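Side-chain contacts in MmeI (Methylophilus methylotrophus, PDB 5HR4), which probably methylates adenine in DNA at N6 with S-adenosyl-L-methionine as methyl donor, as part of a restriction-modification enzyme: residues H455-N460 / N467-A472; G367-I372 / F477-P482. All coordinates share one frame; numbering follows the deposited sequence.

Contact 1: residues H455-N460 / N467-A472. With SFG (sinefungin), chain H.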
ATOM      1  N   HIS A 455      -2.198  12.421 -21.825  1.00 32.32           N
ATOM      2  CA  HIS A 455      -1.332  13.445 -21.261  1.00 31.02           C
ATOM      3  C   HIS A 455      -0.642  12.866 -20.030  1.00 29.92           C
ATOM      4  O   HIS A 455      -0.894  13.292 -18.895  1.00 28.96           O
ATOM      5  CB  HIS A 455      -2.132  14.702 -20.941  1.00 28.86           C
ATOM      6  CG  HIS A 455      -2.847  15.274 -22.130  1.00 39.18           C
ATOM      7  ND1 HIS A 455      -4.211  15.153 -22.311  1.00 40.64           N
ATOM      8  CD2 HIS A 455      -2.386  15.963 -23.205  1.00 38.56           C
ATOM      9  CE1 HIS A 455      -4.559  15.746 -23.441  1.00 39.88           C
ATOM     10  NE2 HIS A 455      -3.471  16.244 -24.004  1.00 42.79           N
ATOM     11  N   ILE A 456       0.214  11.874 -20.271  1.00 29.23           N
ATOM     12  CA  ILE A 456       1.067  11.286 -19.243  1.00 28.86           C
ATOM     13  C   ILE A 456       2.397  12.029 -19.233  1.00 33.18           C
ATOM     14  O   ILE A 456       3.103  12.084 -20.248  1.00 28.13           O
ATOM     15  CB  ILE A 456       1.295   9.792 -19.504  1.00 29.30           C
ATOM     16  CG1 ILE A 456      -0.045   9.089 -19.745  1.00 31.36           C
ATOM     17  CG2 ILE A 456       2.058   9.157 -18.343  1.00 24.10           C
ATOM     18  CD1 ILE A 456      -1.004   9.212 -18.595  1.00 26.86           C
ATOM     19  N   LEU A 457       2.744  12.594 -18.090  1.00 29.55           N
ATOM     20  CA  LEU A 457       4.032  13.247 -17.921  1.00 31.44           C
ATOM     21  C   LEU A 457       4.987  12.349 -17.123  1.00 35.40           C
ATOM     22  O   LEU A 457       4.591  11.716 -16.139  1.00 32.00           O
ATOM     23  CB  LEU A 457       3.847  14.581 -17.208  1.00 30.83           C
ATOM     24  CG  LEU A 457       5.140  15.352 -17.002  1.00 31.73           C
ATOM     25  CD1 LEU A 457       5.738  15.668 -18.349  1.00 22.02           C
ATOM     26  CD2 LEU A 457       4.867  16.612 -16.191  1.00 32.84           C
ATOM     27  N   ASN A 458       6.243  12.288 -17.560  1.00 33.19           N
ATOM     28  CA  ASN A 458       7.293  11.588 -16.827  1.00 27.79           C
ATOM     29  C   ASN A 458       7.986  12.631 -15.965  1.00 28.76           C
ATOM     30  O   ASN A 458       8.815  13.401 -16.454  1.00 27.75           O
ATOM     31  CB  ASN A 458       8.271  10.902 -17.778  1.00 24.32           C
ATOM     32  CG  ASN A 458       9.455  10.249 -17.050  1.00 32.22           C
ATOM     33  OD1 ASN A 458      10.518  10.037 -17.642  1.00 36.07           O
ATOM     34  ND2 ASN A 458       9.274   9.925 -15.768  1.00 31.33           N
ATOM     35  N   ALA A 459       7.657  12.654 -14.678  1.00 28.04           N
ATOM     36  CA  ALA A 459       8.168  13.666 -13.777  1.00 24.70           C
ATOM     37  C   ALA A 459       7.933  13.176 -12.361  1.00 27.42           C
ATOM     38  O   ALA A 459       7.505  12.039 -12.149  1.00 32.51           O
ATOM     39  CB  ALA A 459       7.507  15.017 -14.043  1.00 22.75           C
ATOM     40  N   ASN A 460       8.194  14.037 -11.387  1.00 28.51           N
ATOM     41  CA  ASN A 460       8.128  13.693  -9.975  1.00 30.64           C
ATOM     42  C   ASN A 460       6.987  14.491  -9.359  1.00 34.20           C
ATOM     43  O   ASN A 460       7.154  15.668  -9.025  1.00 36.83           O
ATOM     44  CB  ASN A 460       9.459  13.979  -9.276  1.00 34.03           C
ATOM     45  CG  ASN A 460       9.443  13.580  -7.815  1.00 34.50           C
ATOM     46  OD1 ASN A 460       8.534  13.942  -7.058  1.00 39.72           O
ATOM     47  ND2 ASN A 460      10.425  12.807  -7.417  1.00 29.53           N
ATOM     48  N   ASN A 467      -0.821  21.770 -12.002  1.00 35.90           N
ATOM     49  CA  ASN A 467      -1.442  22.559 -13.071  1.00 39.66           C
ATOM     50  C   ASN A 467      -0.643  22.556 -14.376  1.00 37.37           C
ATOM     51  O   ASN A 467      -1.192  22.920 -15.419  1.00 41.63           O
ATOM     52  CB  ASN A 467      -1.676  24.006 -12.625  1.00 31.40           C
ATOM     53  CG  ASN A 467      -2.800  24.127 -11.611  1.00 41.67           C
ATOM     54  OD1 ASN A 467      -3.993  24.029 -11.955  1.00 36.76           O
ATOM     55  ND2 ASN A 467      -2.431  24.343 -10.350  1.00 37.38           N
ATOM     56  N   ASP A 468       0.630  22.160 -14.371  1.00 36.42           N
ATOM     57  CA  ASP A 468       1.306  22.049 -15.661  1.00 39.49           C
ATOM     58  C   ASP A 468       0.857  20.816 -16.442  1.00 42.81           C
ATOM     59  O   ASP A 468       0.994  20.782 -17.671  1.00 44.09           O
ATOM     60  CB  ASP A 468       2.819  22.033 -15.471  1.00 42.19           C
ATOM     61  CG  ASP A 468       3.322  23.273 -14.779  1.00 43.34           C
ATOM     62  OD1 ASP A 468       2.627  24.311 -14.875  1.00 49.53           O
ATOM     63  OD2 ASP A 468       4.402  23.207 -14.143  1.00 44.51           O
ATOM     64  N   VAL A 469       0.323  19.807 -15.762  1.00 42.37           N
ATOM     65  CA  VAL A 469      -0.243  18.647 -16.437  1.00 40.63           C
ATOM     66  C   VAL A 469      -1.686  18.905 -16.836  1.00 40.50           C
ATOM     67  O   VAL A 469      -2.113  18.515 -17.928  1.00 40.38           O
ATOM     68  CB  VAL A 469      -0.138  17.404 -15.533  1.00 37.74           C
ATOM     69  CG1 VAL A 469      -0.634  16.146 -16.269  1.00 29.23           C
ATOM     70  CG2 VAL A 469       1.290  17.251 -15.041  1.00 41.01           C
ATOM     71  N   LEU A 470      -2.441  19.550 -15.951  1.00 36.95           N
ATOM     72  CA  LEU A 470      -3.870  19.755 -16.155  1.00 35.09           C
ATOM     73  C   LEU A 470      -4.291  20.907 -15.262  1.00 39.85           C
ATOM     74  O   LEU A 470      -4.133  20.831 -14.037  1.00 37.79           O
ATOM     75  CB  LEU A 470      -4.670  18.490 -15.829  1.00 30.53           C
ATOM     76  CG  LEU A 470      -6.193  18.660 -15.893  1.00 35.45           C
ATOM     77  CD1 LEU A 470      -6.568  19.286 -17.214  1.00 33.10           C
ATOM     78  CD2 LEU A 470      -6.934  17.338 -15.717  1.00 29.60           C
ATOM     79  N   GLU A 471      -4.817  21.971 -15.865  1.00 38.57           N
ATOM     80  CA  GLU A 471      -5.345  23.063 -15.066  1.00 37.36           C
ATOM     81  C   GLU A 471      -6.509  22.567 -14.202  1.00 42.57           C
ATOM     82  O   GLU A 471      -7.445  21.915 -14.696  1.00 37.87           O
ATOM     83  CB  GLU A 471      -5.771  24.215 -15.977  1.00 35.32           C
ATOM     84  N   ALA A 472      -6.436  22.874 -12.898  1.00 39.13           N
ATOM     85  CA  ALA A 472      -7.454  22.440 -11.943  1.00 33.48           C
ATOM     86  C   ALA A 472      -8.871  22.775 -12.406  1.00 40.70           C
ATOM     87  O   ALA A 472      -9.794  21.973 -12.230  1.00 39.97           O
ATOM     88  CB  ALA A 472      -7.184  23.068 -10.576  1.00 31.02           C
TER
HETATM   89  N   SFG H1002      -1.521   2.407 -10.068  1.00 39.36           N
HETATM   90  CA  SFG H1002      -0.424   1.935 -10.885  1.00 41.66           C
HETATM   91  C   SFG H1002      -0.909   0.692 -11.608  1.00 44.47           C
HETATM   92  O   SFG H1002      -2.075   0.291 -11.394  1.00 45.42           O
HETATM   93  OXT SFG H1002      -0.173   0.072 -12.412  1.00 43.95           O
HETATM   94  CB  SFG H1002       0.779   1.598 -10.011  1.00 40.94           C
HETATM   95  CG  SFG H1002       1.116   2.828  -9.183  1.00 38.68           C
HETATM   96  CD  SFG H1002       2.123   2.373  -8.151  1.00 36.43           C
HETATM   97  NE  SFG H1002       1.372   1.758  -7.074  1.00 35.96           N
HETATM   98  C5' SFG H1002       2.982   3.539  -7.637  1.00 40.93           C
HETATM   99  C4' SFG H1002       3.718   4.343  -8.763  1.00 40.18           C
HETATM  100  O4' SFG H1002       4.109   5.487  -8.277  1.00 39.00           O
HETATM  101  C3' SFG H1002       5.022   3.689  -9.252  1.00 45.25           C
HETATM  102  O3' SFG H1002       4.832   3.321 -10.542  1.00 50.67           O
HETATM  103  C2' SFG H1002       6.133   4.770  -9.105  1.00 42.99           C
HETATM  104  O2' SFG H1002       7.029   4.809 -10.295  1.00 45.35           O
HETATM  105  C1' SFG H1002       5.475   5.882  -9.035  1.00 38.60           C
HETATM  106  N9  SFG H1002       6.086   6.861  -8.191  1.00 33.27           N
HETATM  107  C8  SFG H1002       6.731   6.676  -7.043  1.00 37.02           C
HETATM  108  N7  SFG H1002       7.093   7.869  -6.567  1.00 34.95           N
HETATM  109  C5  SFG H1002       6.660   8.793  -7.425  1.00 38.51           C
HETATM  110  C6  SFG H1002       6.780  10.161  -7.412  1.00 37.93           C
HETATM  111  N6  SFG H1002       7.389  11.078  -6.480  1.00 32.91           N
HETATM  112  N1  SFG H1002       6.266  10.899  -8.388  1.00 36.32           N
HETATM  113  C2  SFG H1002       5.616  10.284  -9.406  1.00 32.87           C
HETATM  114  N3  SFG H1002       5.503   8.930  -9.422  1.00 34.79           N
HETATM  115  C4  SFG H1002       6.028   8.180  -8.426  1.00 35.93           C

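Contact 2: residues G367-I372 / F477-P482. With SFG (sinefungin), chain H; nucleotides of chain B.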
ATOM      1  N   GLY A 367      -0.620   2.964 -15.773  1.00 35.14           N
ATOM      2  CA  GLY A 367      -1.835   3.567 -16.286  1.00 31.25           C
ATOM      3  C   GLY A 367      -3.123   2.814 -16.039  1.00 32.62           C
ATOM      4  O   GLY A 367      -4.138   3.142 -16.664  1.00 36.07           O
ATOM      5  N   ASN A 368      -3.139   1.839 -15.131  1.00 30.84           N
ATOM      6  CA  ASN A 368      -4.306   0.969 -15.009  1.00 30.22           C
ATOM      7  C   ASN A 368      -5.563   1.742 -14.614  1.00 31.72           C
ATOM      8  O   ASN A 368      -6.621   1.575 -15.234  1.00 30.33           O
ATOM      9  CB  ASN A 368      -4.008  -0.159 -14.031  1.00 31.35           C
ATOM     10  CG  ASN A 368      -3.244  -1.283 -14.692  1.00 33.99           C
ATOM     11  OD1 ASN A 368      -3.483  -1.571 -15.852  1.00 32.50           O
ATOM     12  ND2 ASN A 368      -2.305  -1.900 -13.974  1.00 33.21           N
ATOM     13  N   PHE A 369      -5.474   2.594 -13.583  1.00 31.00           N
ATOM     14  CA  PHE A 369      -6.605   3.460 -13.242  1.00 27.83           C
ATOM     15  C   PHE A 369      -7.142   4.199 -14.462  1.00 31.55           C
ATOM     16  O   PHE A 369      -8.362   4.312 -14.639  1.00 29.61           O
ATOM     17  CB  PHE A 369      -6.211   4.484 -12.186  1.00 28.07           C
ATOM     18  CG  PHE A 369      -6.177   3.947 -10.815  1.00 26.62           C
ATOM     19  CD1 PHE A 369      -7.330   3.848 -10.071  1.00 29.12           C
ATOM     20  CD2 PHE A 369      -4.984   3.559 -10.250  1.00 30.36           C
ATOM     21  CE1 PHE A 369      -7.302   3.333  -8.780  1.00 30.44           C
ATOM     22  CE2 PHE A 369      -4.945   3.067  -8.964  1.00 30.30           C
ATOM     23  CZ  PHE A 369      -6.108   2.943  -8.232  1.00 27.73           C
ATOM     24  N   LEU A 370      -6.251   4.734 -15.306  1.00 29.05           N
ATOM     25  CA  LEU A 370      -6.731   5.417 -16.503  1.00 28.69           C
ATOM     26  C   LEU A 370      -7.315   4.442 -17.517  1.00 28.24           C
ATOM     27  O   LEU A 370      -8.255   4.800 -18.239  1.00 29.97           O
ATOM     28  CB  LEU A 370      -5.610   6.234 -17.143  1.00 23.82           C
ATOM     29  CG  LEU A 370      -5.065   7.270 -16.161  1.00 28.15           C
ATOM     30  CD1 LEU A 370      -3.861   7.998 -16.728  1.00 28.21           C
ATOM     31  CD2 LEU A 370      -6.149   8.238 -15.747  1.00 28.19           C
ATOM     32  N   VAL A 371      -6.779   3.220 -17.595  1.00 26.68           N
ATOM     33  CA  VAL A 371      -7.245   2.279 -18.607  1.00 25.62           C
ATOM     34  C   VAL A 371      -8.614   1.729 -18.222  1.00 28.94           C
ATOM     35  O   VAL A 371      -9.569   1.811 -19.002  1.00 29.86           O
ATOM     36  CB  VAL A 371      -6.205   1.164 -18.822  1.00 28.00           C
ATOM     37  CG1 VAL A 371      -6.815  -0.024 -19.531  1.00 29.68           C
ATOM     38  CG2 VAL A 371      -5.034   1.694 -19.623  1.00 25.04           C
ATOM     39  N   ILE A 372      -8.744   1.205 -16.995  1.00 28.92           N
ATOM     40  CA  ILE A 372     -10.049   0.745 -16.518  1.00 26.85           C
ATOM     41  C   ILE A 372     -11.093   1.848 -16.634  1.00 29.84           C
ATOM     42  O   ILE A 372     -12.230   1.590 -17.053  1.00 31.90           O
ATOM     43  CB  ILE A 372      -9.963   0.229 -15.070  1.00 28.89           C
ATOM     44  CG1 ILE A 372      -9.002  -0.937 -14.994  1.00 32.96           C
ATOM     45  CG2 ILE A 372     -11.342  -0.257 -14.603  1.00 21.30           C
ATOM     46  CD1 ILE A 372      -9.488  -2.075 -15.859  1.00 37.43           C
ATOM     47  N   PHE A 477     -11.707  14.411 -11.737  1.00 31.24           N
ATOM     48  CA  PHE A 477     -11.396  13.424 -10.716  1.00 35.34           C
ATOM     49  C   PHE A 477      -9.889  13.222 -10.580  1.00 32.84           C
ATOM     50  O   PHE A 477      -9.148  13.239 -11.569  1.00 29.40           O
ATOM     51  CB  PHE A 477     -12.100  12.109 -11.018  1.00 25.67           C
ATOM     52  CG  PHE A 477     -13.546  12.276 -11.259  1.00 28.29           C
ATOM     53  CD1 PHE A 477     -14.449  12.224 -10.207  1.00 32.61           C
ATOM     54  CD2 PHE A 477     -14.020  12.529 -12.532  1.00 31.46           C
ATOM     55  CE1 PHE A 477     -15.803  12.395 -10.425  1.00 25.35           C
ATOM     56  CE2 PHE A 477     -15.374  12.716 -12.751  1.00 28.12           C
ATOM     57  CZ  PHE A 477     -16.261  12.640 -11.694  1.00 25.99           C
ATOM     58  N   ILE A 478      -9.453  13.051  -9.334  1.00 30.37           N
ATOM     59  CA  ILE A 478      -8.087  12.701  -8.992  1.00 33.82           C
ATOM     60  C   ILE A 478      -8.148  11.338  -8.323  1.00 34.89           C
ATOM     61  O   ILE A 478      -8.765  11.188  -7.259  1.00 33.34           O
ATOM     62  CB  ILE A 478      -7.440  13.752  -8.076  1.00 39.01           C
ATOM     63  CG1 ILE A 478      -7.206  15.051  -8.838  1.00 36.24           C
ATOM     64  CG2 ILE A 478      -6.113  13.274  -7.527  1.00 34.13           C
ATOM     65  CD1 ILE A 478      -6.660  16.110  -7.963  1.00 35.97           C
ATOM     66  N   LEU A 479      -7.540  10.336  -8.957  1.00 34.80           N
ATOM     67  CA  LEU A 479      -7.526   8.992  -8.408  1.00 34.29           C
ATOM     68  C   LEU A 479      -6.172   8.345  -8.637  1.00 35.29           C
ATOM     69  O   LEU A 479      -5.473   8.665  -9.599  1.00 35.67           O
ATOM     70  CB  LEU A 479      -8.614   8.125  -9.032  1.00 33.87           C
ATOM     71  CG  LEU A 479      -8.899   8.227 -10.526  1.00 32.47           C
ATOM     72  CD1 LEU A 479      -7.941   7.422 -11.317  1.00 35.93           C
ATOM     73  CD2 LEU A 479     -10.296   7.685 -10.751  1.00 36.48           C
ATOM     74  N   GLY A 480      -5.818   7.415  -7.767  1.00 32.57           N
ATOM     75  CA  GLY A 480      -4.675   6.573  -8.039  1.00 30.04           C
ATOM     76  C   GLY A 480      -4.186   5.879  -6.791  1.00 32.12           C
ATOM     77  O   GLY A 480      -4.725   6.044  -5.700  1.00 32.14           O
ATOM     78  N   ASN A 481      -3.111   5.107  -6.983  1.00 35.61           N
ATOM     79  CA  ASN A 481      -2.519   4.271  -5.945  1.00 30.76           C
ATOM     80  C   ASN A 481      -1.066   4.684  -5.739  1.00 28.51           C
ATOM     81  O   ASN A 481      -0.143   4.027  -6.245  1.00 28.23           O
ATOM     82  CB  ASN A 481      -2.629   2.791  -6.308  1.00 26.97           C
ATOM     83  CG  ASN A 481      -2.012   1.899  -5.263  1.00 25.92           C
ATOM     84  OD1 ASN A 481      -1.872   2.282  -4.097  1.00 23.31           O
ATOM     85  ND2 ASN A 481      -1.627   0.702  -5.670  1.00 25.92           N
ATOM     86  N   PRO A 482      -0.827   5.739  -4.965  1.00 27.72           N
ATOM     87  CA  PRO A 482       0.539   6.270  -4.786  1.00 28.34           C
ATOM     88  C   PRO A 482       1.407   5.348  -3.944  1.00 35.10           C
ATOM     89  O   PRO A 482       0.892   4.542  -3.147  1.00 27.27           O
ATOM     90  CB  PRO A 482       0.303   7.608  -4.066  1.00 31.49           C
ATOM     91  CG  PRO A 482      -1.161   7.894  -4.209  1.00 29.59           C
ATOM     92  CD  PRO A 482      -1.840   6.573  -4.303  1.00 27.20           C
TER
HETATM   93  N   SFG H1002      -1.521   2.407 -10.068  1.00 39.36           N
HETATM   94  CA  SFG H1002      -0.424   1.935 -10.885  1.00 41.66           C
HETATM   95  C   SFG H1002      -0.909   0.692 -11.608  1.00 44.47           C
HETATM   96  O   SFG H1002      -2.075   0.291 -11.394  1.00 45.42           O
HETATM   97  OXT SFG H1002      -0.173   0.072 -12.412  1.00 43.95           O
HETATM   98  CB  SFG H1002       0.779   1.598 -10.011  1.00 40.94           C
HETATM   99  CG  SFG H1002       1.116   2.828  -9.183  1.00 38.68           C
HETATM  100  CD  SFG H1002       2.123   2.373  -8.151  1.00 36.43           C
HETATM  101  NE  SFG H1002       1.372   1.758  -7.074  1.00 35.96           N
HETATM  102  C5' SFG H1002       2.982   3.539  -7.637  1.00 40.93           C
HETATM  103  C4' SFG H1002       3.718   4.343  -8.763  1.00 40.18           C
HETATM  104  O4' SFG H1002       4.109   5.487  -8.277  1.00 39.00           O
HETATM  105  C3' SFG H1002       5.022   3.689  -9.252  1.00 45.25           C
HETATM  106  O3' SFG H1002       4.832   3.321 -10.542  1.00 50.67           O
HETATM  107  C2' SFG H1002       6.133   4.770  -9.105  1.00 42.99           C
HETATM  108  O2' SFG H1002       7.029   4.809 -10.295  1.00 45.35           O
HETATM  109  C1' SFG H1002       5.475   5.882  -9.035  1.00 38.60           C
HETATM  110  N9  SFG H1002       6.086   6.861  -8.191  1.00 33.27           N
HETATM  111  C8  SFG H1002       6.731   6.676  -7.043  1.00 37.02           C
HETATM  112  N7  SFG H1002       7.093   7.869  -6.567  1.00 34.95           N
HETATM  113  C5  SFG H1002       6.660   8.793  -7.425  1.00 38.51           C
HETATM  114  C6  SFG H1002       6.780  10.161  -7.412  1.00 37.93           C
HETATM  115  N6  SFG H1002       7.389  11.078  -6.480  1.00 32.91           N
HETATM  116  N1  SFG H1002       6.266  10.899  -8.388  1.00 36.32           N
HETATM  117  C2  SFG H1002       5.616  10.284  -9.406  1.00 32.87           C
HETATM  118  N3  SFG H1002       5.503   8.930  -9.422  1.00 34.79           N
HETATM  119  C4  SFG H1002       6.028   8.180  -8.426  1.00 35.93           C
ATOM    120  P    DA B   7       7.600  -0.795   3.897  1.00 30.69           P
ATOM    121  OP1  DA B   7       8.784  -1.154   3.066  1.00 25.69           O
ATOM    122  OP2  DA B   7       7.244   0.634   4.075  1.00 25.65           O
ATOM    123  O5'  DA B   7       6.364  -1.637   3.374  1.00 30.66           O
ATOM    124  C5'  DA B   7       5.449  -1.119   2.497  1.00 24.13           C
ATOM    125  C4'  DA B   7       4.878  -2.274   1.736  1.00 24.41           C
ATOM    126  O4'  DA B   7       3.899  -1.818   0.806  1.00 24.74           O
ATOM    127  C3'  DA B   7       5.897  -3.074   0.943  1.00 26.76           C
ATOM    128  O3'  DA B   7       5.591  -4.432   1.120  1.00 27.28           O
ATOM    129  C2'  DA B   7       5.665  -2.613  -0.499  1.00 26.25           C
ATOM    130  C1'  DA B   7       4.181  -2.296  -0.489  1.00 27.04           C
ATOM    131  N9   DA B   7       3.764  -1.221  -1.380  1.00 28.76           N
ATOM    132  C8   DA B   7       4.407  -0.047  -1.592  1.00 26.87           C
ATOM    133  N7   DA B   7       3.765   0.766  -2.376  1.00 28.44           N
ATOM    134  C5   DA B   7       2.595   0.088  -2.681  1.00 30.34           C
ATOM    135  C6   DA B   7       1.466   0.424  -3.474  1.00 28.00           C
ATOM    136  N6   DA B   7       1.347   1.574  -4.142  1.00 28.36           N
ATOM    137  N1   DA B   7       0.472  -0.480  -3.564  1.00 28.37           N
ATOM    138  C2   DA B   7       0.595  -1.629  -2.904  1.00 27.62           C
ATOM    139  N3   DA B   7       1.598  -2.047  -2.124  1.00 31.01           N
ATOM    140  C4   DA B   7       2.574  -1.130  -2.059  1.00 28.76           C
TER

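Contact 1: residues H455-N460 / N467-A472
Val469 and Leu457 meet methyl to methyl at the outer border of the Rossmann-like methyltransferase sheet, where strand 455-458 is the edge strand and 467-472 belongs to the connection that leads on to strand 477-480. From Val469 CB the two methyls go separate ways. CG1 stands anti to the backbone N (chi1 -176°), which brings it 3.9 Å from the carbonyl O of His455, a plain van der Waals contact. CG2 takes the other direction and touches Leu457 CD2 at 3.8 Å. The same valine also packs on Ile412 of strand 409-413, so it straddles the edge strand and its neighbour.

Leu457 comes to meet it at a slant. Of the leucine's two methyls it is CD2 that makes the touch, in a contact that lies at the protein surface. His455 lends its backbone here, while its ring stacks on Phe410.

Beyond the strand the chain turns into the sinefungin pocket. Sinefungin N6 gives a weak hydrogen bond of 3.1 Å to Asn460 OD1, an oxygen that also accepts from Leu462 N, while Asn460 ND2 makes a weak bond to Asp497. The carbonyl O of Ala459 lies 3.8 Å from sinefungin C2, so the loop borders the adenine at two places. On the other side of the contact the turn is tied to itself: Asn467 OD1 accepts a hydrogen bond from Ala472 N, five residues on, at 2.9 Å, with a nearly straight N-H...O angle of 166°.

Contact 2: residues G367-I372 / F477-P482
Phe369 lays its ring over the backbone of Gly480, one face down, as the first turn of helix 368-388 settles on the end of strand 477-480. Gly480 CA sits 3.8 Å from the ring centroid and 16° off the ring normal, a CH-pi contact shifted toward the rim. The backbone angles at Gly480 suit a glycine: a CB would probably press on the carbonyl O of Leu479. The leucine side chain runs alongside the phenylalanine, the two pointing opposite ways, and Leu479 CD1 reaches Phe369 CB at 3.5 Å, approaching the ring obliquely. On one flank of the ring Phe369 CE2 lies 3.4 Å from Asn481 N and also touches Asn481 CB, with the ring and amide planes 68° apart. CG of Phe369 is anti to the carbonyl carbon (chi1 -79°), which sends the ring down from the helix onto the strand. The amino N of sinefungin lies at the ring's edge, 3.7 Å from Phe369 CD2.

Putting a serine in place of Phe369 would probably leave Gly480 CA without its aromatic cover, open a gap beside Leu479 CD1 and cost Asn481 CB its packing.

That asparagine is gripped from several directions. Its backbone O accepts sinefungin NE at 2.9 Å; ND2 bonds to N1 of DA7 of chain B at 3.2 Å and also to Thr316 OG1, and OD1 takes a weak bond from the base's N6. Asn368 ND2 makes two weak bonds to the sinefungin carboxylate. The glycine-rich loop running into a helix is the cofactor motif of Rossmann-like methyltransferases; the Asn-Pro-Pro-Phe after the strand is that of amino-methylating DNA enzymes such as N6-adenine methyltransferases.

Overall arrangement
Following the chain from the N terminus, strand 359-361 leads into 367-372, the first half of contact 2. Strand 409-413, helix 416-440 and strand 455-458 then carry it outward to the sheet edge. There contact 1 closes a short loop of six residues, joining the edge strand to the connection after it. The chain returns to the far side of strand 359-361 as strand 477-480, where contact 2 closes a span of 104 residues and ties the start of helix 368-388 to that strand. Contact 1 falls wholly within this longer excursion. The two touch through Ile456 CD1 and Leu370 CD1, 3.6 Å apart, and reach opposite ends of sinefungin, the adenine and the amino-acid tail.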